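Local coordinates for protein putative mandelate racemase (Bordetella bronchiseptica, PDB 3OZY) that probably acts as an acid-sugar racemase- or dehydratase-like enzyme of the enolase superfamily, binding magnesium ions, though its true substrate is not established, at residues L31-I36 / D331-D336; Y142-Y147 / H304-I309; E329-I332 / L337-R340. All blocks are in the same frame, centred on the assembly; numbering follows the deposited sequence.

Contact 1: residues L31-I36 / D331-D336; sequences LNRQMI and DITHND
Bends at chi2 (-51°) and chi3 curl the Arg33 chain and bring its guanidinium to Asp331, whose CG stands trans to its own N (chi1 -179°). The two side chains approach from opposite directions, with their flat groups nearly coplanar at 20°. NH1 of Arg33 makes a salt bridge with OD2 of Asp331 at 3.1 Å, on the syn side of the carboxylate; NH2 of Arg33 adds a weak bond to the same OD2 at 3.2 Å. Asn335 crosses the guanidinium, its ND2 standing over one face 3.2 Å from CZ of Arg33. These are donor groups facing each other, and what holds the amide there is Asp331 OD2, which ND2 of Asn335 meets at 3.0 Å from above the carboxylate plane. The other oxygen, OD1 of Asp331, accepts from N of Thr333 at 2.9 Å in an Asx turn and from OG1 of Thr333 at 2.7 Å. With both oxygens gripped twice, the carboxylate is fixed in rotation and is probably kept ionised. A water bridges NH1 of Arg33 (3.0 Å) and O of His334 (2.7 Å). Asn335 OD1 accepts from Leu337 N, and its ND2 also reaches Asn307 O. Arg33 projects from strand 32-42, which pairs with strand 5-16 in the N-terminal sheet, onto the loop following barrel strand 328-331, while Phe306 packs against both Arg33 and Asp331.

Contact 2: residues Y142-Y147 / H304-I309; sequences YASSIY and HTFNDI. With ACY (acetic acid), chain I.
Phe306 meets Ser144 and Tyr147 mainly through van der Waals contact. Its CG lies trans to the backbone N (chi1 -165°), sending the ring across to strand 139-146. There the carbonyl O of Ser144 lies in the ring plane, 3.6 Å from CE1 of Phe306, an edge approach that sets the oxygen against the partly positive ring hydrogens. OG of Ser144 touches CD1 of Phe306, also at 3.6 Å; its stronger polar partner is Glu329. The peptide bond between Ser144 and Ser145 is cis, close to the end of the strand. Tyr147, arriving from the opposite direction, sets its OH 3.3 Å from CZ of Phe306.

Among polar contacts, OH of Tyr147 donates to OXT of the bound acetate at 2.5 Å, a short bond in the plane of the tyrosine ring. Ser25, Lys30 and Lys173 also bond this acetate, so a carboxylate, probably from the crystallisation liquor, is gripped by two lysines and two hydroxyls. On the other segment, ND2 of Asn307 donates to OD2 of Asp308 at 2.9 Å, and Asp308 caps the N terminus of helix 309-321.

Tyr142 OH bonds Lys171 and Tyr147 touches Lys173, both lysines on strand 169-173, and His304 ND1 bonds Asp277, a grouping consistent with the Lys-x-Lys motif and His-Asp dyad at the active-site mouth of mandelate racemase-type barrels.

Contact 3: residues E329-I332 / L337-R340; sequences EWDI and LMTR
Met338 supplies most of the buried surface, reaching Trp330 with its methyl CE and Asp331 with CG and the same methyl. Bent at both chi2 (-66°) and chi3 (-68°), the chain folds CE over one face of the indole. The methyl stands 3.2 Å above the ring plane, displaced toward the rim on the pyrrole side. CE of Met338 comes 3.4 Å from NE1 of Trp330 and 3.6 Å from CE2 of Trp330, a CH-pi contact made by the methyl alone.

The strand carrying Trp330 and Asp331, 328-331, is the eighth of the (beta/alpha)7-beta barrel of the enolase superfamily and runs parallel to strand 139-146, the first, so that it closes the barrel. Trp330 N and O bond the backbone of that first strand, while the indole, trans to its own N (chi1 -164°), turns to the outer side of the barrel and touches Val312 of helix 309-321.

Asp331 faces Met338 by another route. Its backbone O lies 3.8 Å from CE of Met338, and OD2 of Asp331 lies 4.0 Å from CG of Met338, so the methionine lies against an aspartate whose polar partners are Arg33, Thr333 and Asn335. Ile309 and Val312 of helix 309-321 pack against Met338, and Tyr344 and Leu346 against Trp330.

How the contacts relate
From the N terminus, strand 32-42 of the N-terminal domain carries residues 31-36, and contact 1 closes a loop of nearly 300 residues when the chain comes back to it at 331-336. Contact 2 is nested within it, closing 156 residues from the first barrel strand to the loop after strand 300-301, just ahead of helix 309-321. Contact 3 follows contact 2 in series, shares Asp331 and Ile332 with contact 1 and closes a loop of four residues after the last barrel strand. Thr305 bonds O of Glu329 between contacts 2 and 3, and Leu337 rests on strand 32-42. Contact 1 joins the N-terminal sheet to the barrel, while contacts 2 and 3 join parts of the barrel.

Contact 1: residues L31-I36 / D331-D336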
loop_
_atom_site.group_PDB
_atom_site.type_symbol
_atom_site.label_atom_id
_atom_site.label_comp_id
_atom_site.label_asym_id
_atom_site.label_seq_id
_atom_site.Cartn_x
_atom_site.Cartn_y
_atom_site.Cartn_z
ATOM N N LEU A 31 -8.432 18.432 -11.485
ATOM C CA LEU A 31 -8.165 19.845 -11.226
ATOM C C LEU A 31 -6.897 20.334 -11.924
ATOM O O LEU A 31 -6.898 21.391 -12.564
ATOM C CB LEU A 31 -8.073 20.086 -9.715
ATOM C CG LEU A 31 -9.303 19.672 -8.895
ATOM C CD1 LEU A 31 -9.031 19.789 -7.391
ATOM C CD2 LEU A 31 -10.551 20.460 -9.302
ATOM N N ASN A 32 -5.811 19.576 -11.792
ATOM C CA ASN A 32 -4.558 19.880 -12.478
ATOM C C ASN A 32 -3.898 18.570 -12.842
ATOM O O ASN A 32 -3.896 17.655 -12.023
ATOM C CB ASN A 32 -3.611 20.697 -11.588
ATOM C CG ASN A 32 -4.166 22.063 -11.254
ATOM O OD1 ASN A 32 -4.036 23.010 -12.044
ATOM N ND2 ASN A 32 -4.791 22.179 -10.086
ATOM N N ARG A 33 -3.370 18.456 -14.057
ATOM C CA ARG A 33 -2.638 17.253 -14.433
ATOM C C ARG A 33 -1.197 17.378 -13.949
ATOM O O ARG A 33 -0.463 18.292 -14.336
ATOM C CB ARG A 33 -2.719 16.992 -15.942
ATOM C CG ARG A 33 -4.157 16.790 -16.477
ATOM C CD ARG A 33 -4.964 15.730 -15.684
ATOM N NE ARG A 33 -4.361 14.400 -15.766
ATOM C CZ ARG A 33 -4.586 13.525 -16.739
ATOM N NH1 ARG A 33 -5.429 13.799 -17.729
ATOM N NH2 ARG A 33 -3.970 12.352 -16.716
ATOM N N GLN A 34 -0.809 16.463 -13.071
ATOM C CA GLN A 34 0.474 16.548 -12.394
ATOM C C GLN A 34 1.298 15.290 -12.611
ATOM O O GLN A 34 0.782 14.252 -13.038
ATOM C CB GLN A 34 0.255 16.755 -10.892
ATOM C CG GLN A 34 -0.612 17.973 -10.579
ATOM C CD GLN A 34 -0.669 18.319 -9.100
ATOM O OE1 GLN A 34 -0.545 17.457 -8.224
ATOM N NE2 GLN A 34 -0.874 19.596 -8.814
ATOM N N MET A 35 2.583 15.392 -12.292
ATOM C CA MET A 35 3.467 14.234 -12.317
ATOM C C MET A 35 4.741 14.550 -11.569
ATOM O O MET A 35 5.055 15.715 -11.288
ATOM C CB MET A 35 3.843 13.860 -13.754
ATOM C CG MET A 35 4.776 14.870 -14.426
ATOM S SD MET A 35 5.203 14.451 -16.127
ATOM C CE MET A 35 6.226 13.004 -15.849
ATOM N N ILE A 36 5.460 13.490 -11.229
ATOM C CA ILE A 36 6.875 13.585 -10.917
ATOM C C ILE A 36 7.659 13.127 -12.134
ATOM O O ILE A 36 7.409 12.048 -12.672
ATOM C CB ILE A 36 7.254 12.651 -9.751
ATOM C CG1 ILE A 36 6.702 13.171 -8.429
ATOM C CG2 ILE A 36 8.774 12.475 -9.678
ATOM C CD1 ILE A 36 7.386 14.434 -7.917
ATOM N N ASP A 331 -4.802 8.525 -23.275
ATOM C CA ASP A 331 -5.471 9.673 -22.652
ATOM C C ASP A 331 -5.773 10.751 -23.690
ATOM O O ASP A 331 -4.843 11.338 -24.257
ATOM C CB ASP A 331 -4.506 10.232 -21.589
ATOM C CG ASP A 331 -5.040 11.426 -20.802
ATOM O OD1 ASP A 331 -6.111 11.986 -21.111
ATOM O OD2 ASP A 331 -4.339 11.805 -19.831
ATOM N N ILE A 332 -7.063 11.019 -23.919
ATOM C CA ILE A 332 -7.477 12.069 -24.863
ATOM C C ILE A 332 -8.064 13.294 -24.171
ATOM O O ILE A 332 -8.583 14.206 -24.830
ATOM C CB ILE A 332 -8.441 11.548 -25.974
ATOM C CG1 ILE A 332 -9.659 10.784 -25.410
ATOM C CG2 ILE A 332 -7.672 10.670 -26.947
ATOM C CD1 ILE A 332 -10.519 11.539 -24.415
ATOM N N THR A 333 -7.988 13.328 -22.845
ATOM C CA THR A 333 -8.488 14.473 -22.089
ATOM C C THR A 333 -7.469 15.616 -22.132
ATOM O O THR A 333 -6.345 15.436 -22.597
ATOM C CB THR A 333 -8.821 14.097 -20.615
ATOM O OG1 THR A 333 -7.611 13.877 -19.878
ATOM C CG2 THR A 333 -9.675 12.841 -20.564
ATOM N N HIS A 334 -7.852 16.788 -21.638
ATOM C CA HIS A 334 -6.928 17.915 -21.639
ATOM C C HIS A 334 -5.742 17.657 -20.715
ATOM O O HIS A 334 -5.911 17.551 -19.507
ATOM C CB HIS A 334 -7.635 19.194 -21.203
ATOM C CG HIS A 334 -6.750 20.391 -21.273
ATOM N ND1 HIS A 334 -6.825 21.311 -22.298
ATOM C CD2 HIS A 334 -5.727 20.788 -20.482
ATOM C CE1 HIS A 334 -5.902 22.238 -22.117
ATOM N NE2 HIS A 334 -5.224 21.946 -21.020
ATOM N N ASN A 335 -4.544 17.589 -21.281
ATOM C CA ASN A 335 -3.377 17.208 -20.495
ATOM C C ASN A 335 -2.086 17.654 -21.162
ATOM O O ASN A 335 -1.603 17.012 -22.091
ATOM C CB ASN A 335 -3.374 15.685 -20.295
ATOM C CG ASN A 335 -2.300 15.224 -19.348
ATOM O OD1 ASN A 335 -1.445 16.002 -18.923
ATOM N ND2 ASN A 335 -2.332 13.936 -19.005
ATOM N N ASP A 336 -1.526 18.760 -20.678
ATOM C CA ASP A 336 -0.275 19.266 -21.234
ATOM C C ASP A 336 0.872 18.268 -21.100
ATOM O O ASP A 336 1.836 18.321 -21.862
ATOM C CB ASP A 336 0.132 20.586 -20.577
ATOM C CG ASP A 336 -0.803 21.727 -20.911
ATOM O OD1 ASP A 336 -1.521 21.652 -21.938
ATOM O OD2 ASP A 336 -0.795 22.704 -20.128
HETATM O O HOH W 1 -7.489 15.932 -18.013
#

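Contact 2: residues Y142-Y147 / H304-I309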
loop_
_atom_site.group_PDB
_atom_site.type_symbol
_atom_site.label_atom_id
_atom_site.label_comp_id
_atom_site.label_asym_id
_atom_site.label_seq_id
_atom_site.Cartn_x
_atom_site.Cartn_y
_atom_site.Cartn_z
ATOM N N TYR A 142 -7.002 2.791 -27.771
ATOM C CA TYR A 142 -8.352 3.227 -27.484
ATOM C C TYR A 142 -8.332 4.600 -26.846
ATOM O O TYR A 142 -7.393 4.950 -26.130
ATOM C CB TYR A 142 -9.107 2.223 -26.611
ATOM C CG TYR A 142 -8.740 2.131 -25.134
ATOM C CD1 TYR A 142 -9.311 2.991 -24.196
ATOM C CD2 TYR A 142 -7.896 1.121 -24.665
ATOM C CE1 TYR A 142 -9.030 2.869 -22.838
ATOM C CE2 TYR A 142 -7.598 1.000 -23.312
ATOM C CZ TYR A 142 -8.169 1.872 -22.404
ATOM O OH TYR A 142 -7.907 1.760 -21.043
ATOM N N ALA A 143 -9.390 5.366 -27.098
ATOM C CA ALA A 143 -9.509 6.720 -26.578
ATOM C C ALA A 143 -10.000 6.662 -25.140
ATOM O O ALA A 143 -11.094 6.159 -24.870
ATOM C CB ALA A 143 -10.477 7.534 -27.445
ATOM N N SER A 144 -9.194 7.195 -24.228
ATOM C CA SER A 144 -9.488 7.144 -22.808
ATOM C C SER A 144 -9.688 8.567 -22.275
ATOM O O SER A 144 -8.729 9.334 -22.267
ATOM C CB SER A 144 -8.301 6.481 -22.099
ATOM O OG SER A 144 -8.544 6.337 -20.714
ATOM N N SER A 145 -10.894 8.965 -21.852
ATOM C CA SER A 145 -12.161 8.235 -21.920
ATOM C C SER A 145 -13.258 9.280 -22.097
ATOM O O SER A 145 -12.999 10.480 -22.015
ATOM C CB SER A 145 -12.450 7.511 -20.602
ATOM O OG SER A 145 -11.560 6.432 -20.378
ATOM N N ILE A 146 -14.476 8.805 -22.320
ATOM C CA ILE A 146 -15.696 9.608 -22.270
ATOM C C ILE A 146 -16.144 9.568 -20.810
ATOM O O ILE A 146 -16.346 8.482 -20.251
ATOM C CB ILE A 146 -16.764 9.004 -23.192
ATOM C CG1 ILE A 146 -16.252 9.016 -24.636
ATOM C CG2 ILE A 146 -18.087 9.757 -23.057
ATOM C CD1 ILE A 146 -17.064 8.178 -25.604
ATOM N N TYR A 147 -16.234 10.731 -20.171
ATOM C CA TYR A 147 -16.440 10.803 -18.725
ATOM C C TYR A 147 -17.911 10.975 -18.326
ATOM O O TYR A 147 -18.810 10.900 -19.173
ATOM C CB TYR A 147 -15.530 11.887 -18.104
ATOM C CG TYR A 147 -14.118 11.378 -17.849
ATOM C CD1 TYR A 147 -13.236 11.156 -18.899
ATOM C CD2 TYR A 147 -13.675 11.100 -16.558
ATOM C CE1 TYR A 147 -11.943 10.669 -18.679
ATOM C CE2 TYR A 147 -12.385 10.616 -16.329
ATOM C CZ TYR A 147 -11.528 10.405 -17.392
ATOM O OH TYR A 147 -10.248 9.926 -17.174
ATOM N N HIS A 304 -3.111 -0.211 -17.790
ATOM C CA HIS A 304 -3.460 1.178 -17.568
ATOM C C HIS A 304 -2.213 2.015 -17.890
ATOM O O HIS A 304 -1.087 1.593 -17.598
ATOM C CB HIS A 304 -3.857 1.330 -16.094
ATOM C CG HIS A 304 -3.993 2.747 -15.634
ATOM N ND1 HIS A 304 -2.915 3.505 -15.230
ATOM C CD2 HIS A 304 -5.086 3.527 -15.472
ATOM C CE1 HIS A 304 -3.337 4.704 -14.862
ATOM N NE2 HIS A 304 -4.653 4.741 -14.994
ATOM N N THR A 305 -2.401 3.180 -18.518
ATOM C CA THR A 305 -1.273 4.031 -18.918
ATOM C C THR A 305 -1.480 5.514 -18.575
ATOM O O THR A 305 -0.633 6.351 -18.888
ATOM C CB THR A 305 -1.067 3.973 -20.428
ATOM O OG1 THR A 305 -2.148 4.673 -21.054
ATOM C CG2 THR A 305 -1.025 2.539 -20.931
ATOM N N PHE A 306 -2.594 5.821 -17.923
ATOM C CA PHE A 306 -3.131 7.181 -17.847
ATOM C C PHE A 306 -2.463 8.023 -16.756
ATOM O O PHE A 306 -2.740 7.837 -15.574
ATOM C CB PHE A 306 -4.633 7.043 -17.578
ATOM C CG PHE A 306 -5.460 8.295 -17.797
ATOM C CD1 PHE A 306 -6.180 8.468 -18.981
ATOM C CD2 PHE A 306 -5.619 9.223 -16.785
ATOM C CE1 PHE A 306 -7.001 9.566 -19.161
ATOM C CE2 PHE A 306 -6.431 10.332 -16.966
ATOM C CZ PHE A 306 -7.120 10.498 -18.165
ATOM N N ASN A 307 -1.565 8.924 -17.169
ATOM C CA ASN A 307 -1.100 10.046 -16.343
ATOM C C ASN A 307 -0.316 11.061 -17.157
ATOM O O ASN A 307 -0.585 12.256 -17.077
ATOM C CB ASN A 307 -0.258 9.622 -15.136
ATOM C CG ASN A 307 -0.105 10.753 -14.135
ATOM O OD1 ASN A 307 -1.054 11.091 -13.439
ATOM N ND2 ASN A 307 1.075 11.373 -14.096
ATOM N N ASP A 308 0.666 10.599 -17.920
ATOM C CA ASP A 308 1.520 11.510 -18.682
ATOM C C ASP A 308 2.180 10.755 -19.833
ATOM O O ASP A 308 2.023 9.542 -19.953
ATOM C CB ASP A 308 2.562 12.149 -17.760
ATOM C CG ASP A 308 3.429 11.110 -17.066
ATOM O OD1 ASP A 308 4.228 10.466 -17.777
ATOM O OD2 ASP A 308 3.311 10.939 -15.837
ATOM N N ILE A 309 2.917 11.457 -20.685
ATOM C CA ILE A 309 3.459 10.817 -21.871
ATOM C C ILE A 309 4.548 9.790 -21.538
ATOM O O ILE A 309 4.800 8.874 -22.315
ATOM C CB ILE A 309 3.969 11.857 -22.899
ATOM C CG1 ILE A 309 4.110 11.229 -24.292
ATOM C CG2 ILE A 309 5.276 12.473 -22.433
ATOM C CD1 ILE A 309 2.804 10.808 -24.920
HETATM C C ACY I . -9.655 8.566 -13.895
HETATM O O ACY I . -10.709 7.914 -13.791
HETATM O OXT ACY I . -9.401 9.314 -14.863
HETATM C CH3 ACY I . -8.631 8.477 -12.802
#

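Contact 3: residues E329-I332 / L337-R340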
loop_
_atom_site.group_PDB
_atom_site.type_symbol
_atom_site.label_atom_id
_atom_site.label_comp_id
_atom_site.label_asym_id
_atom_site.label_seq_id
_atom_site.Cartn_x
_atom_site.Cartn_y
_atom_site.Cartn_z
ATOM N N GLU A 329 -4.290 1.957 -23.919
ATOM C CA GLU A 329 -4.925 3.158 -23.379
ATOM C C GLU A 329 -4.216 4.443 -23.806
ATOM O O GLU A 329 -3.015 4.601 -23.593
ATOM C CB GLU A 329 -4.994 3.083 -21.848
ATOM C CG GLU A 329 -5.701 4.279 -21.238
ATOM C CD GLU A 329 -6.009 4.114 -19.762
ATOM O OE1 GLU A 329 -5.218 3.474 -19.027
ATOM O OE2 GLU A 329 -7.048 4.648 -19.316
ATOM N N TRP A 330 -4.978 5.365 -24.398
ATOM C CA TRP A 330 -4.443 6.667 -24.784
ATOM C C TRP A 330 -5.322 7.802 -24.261
ATOM O O TRP A 330 -6.428 8.022 -24.753
ATOM C CB TRP A 330 -4.267 6.785 -26.310
ATOM C CG TRP A 330 -3.372 7.942 -26.637
ATOM C CD1 TRP A 330 -3.699 9.267 -26.590
ATOM C CD2 TRP A 330 -1.985 7.880 -26.997
ATOM N NE1 TRP A 330 -2.598 10.033 -26.899
ATOM C CE2 TRP A 330 -1.538 9.206 -27.165
ATOM C CE3 TRP A 330 -1.084 6.832 -27.213
ATOM C CZ2 TRP A 330 -0.223 9.512 -27.527
ATOM C CZ3 TRP A 330 0.216 7.134 -27.579
ATOM C CH2 TRP A 330 0.636 8.466 -27.725
ATOM N N ASP A 331 -4.802 8.525 -23.275
ATOM C CA ASP A 331 -5.471 9.673 -22.652
ATOM C C ASP A 331 -5.773 10.751 -23.690
ATOM O O ASP A 331 -4.843 11.338 -24.257
ATOM C CB ASP A 331 -4.506 10.232 -21.589
ATOM C CG ASP A 331 -5.040 11.426 -20.802
ATOM O OD1 ASP A 331 -6.111 11.986 -21.111
ATOM O OD2 ASP A 331 -4.339 11.805 -19.831
ATOM N N ILE A 332 -7.063 11.019 -23.919
ATOM C CA ILE A 332 -7.477 12.069 -24.863
ATOM C C ILE A 332 -8.064 13.294 -24.171
ATOM O O ILE A 332 -8.583 14.206 -24.830
ATOM C CB ILE A 332 -8.441 11.548 -25.974
ATOM C CG1 ILE A 332 -9.659 10.784 -25.410
ATOM C CG2 ILE A 332 -7.672 10.670 -26.947
ATOM C CD1 ILE A 332 -10.519 11.539 -24.415
ATOM N N LEU A 337 0.779 17.359 -20.132
ATOM C CA LEU A 337 1.818 16.347 -19.970
ATOM C C LEU A 337 1.789 15.290 -21.077
ATOM O O LEU A 337 2.737 14.508 -21.218
ATOM C CB LEU A 337 1.736 15.699 -18.588
ATOM C CG LEU A 337 1.811 16.678 -17.419
ATOM C CD1 LEU A 337 1.535 15.931 -16.122
ATOM C CD2 LEU A 337 3.151 17.420 -17.366
ATOM N N MET A 338 0.714 15.286 -21.867
ATOM C CA MET A 338 0.599 14.401 -23.028
ATOM C C MET A 338 1.050 15.064 -24.326
ATOM O O MET A 338 1.223 14.391 -25.344
ATOM C CB MET A 338 -0.844 13.931 -23.211
ATOM C CG MET A 338 -1.278 12.868 -22.216
ATOM S SD MET A 338 -0.408 11.299 -22.418
ATOM C CE MET A 338 -1.065 10.774 -24.003
ATOM N N THR A 339 1.210 16.380 -24.310
ATOM C CA THR A 339 1.469 17.105 -25.557
ATOM C C THR A 339 2.763 17.906 -25.554
ATOM O O THR A 339 3.424 18.016 -26.584
ATOM C CB THR A 339 0.320 18.085 -25.892
ATOM O OG1 THR A 339 0.149 19.004 -24.809
ATOM C CG2 THR A 339 -0.988 17.336 -26.133
ATOM N N ARG A 340 3.127 18.469 -24.408
ATOM C CA ARG A 340 4.205 19.461 -24.369
ATOM C C ARG A 340 5.448 19.060 -23.578
ATOM O O ARG A 340 6.460 19.766 -23.593
ATOM C CB ARG A 340 3.659 20.796 -23.851
ATOM C CG ARG A 340 2.708 21.475 -24.828
ATOM C CD ARG A 340 1.920 22.603 -24.171
ATOM N NE ARG A 340 2.793 23.639 -23.627
ATOM C CZ ARG A 340 2.389 24.595 -22.797
ATOM N NH1 ARG A 340 1.121 24.651 -22.412
ATOM N NH2 ARG A 340 3.256 25.493 -22.346
#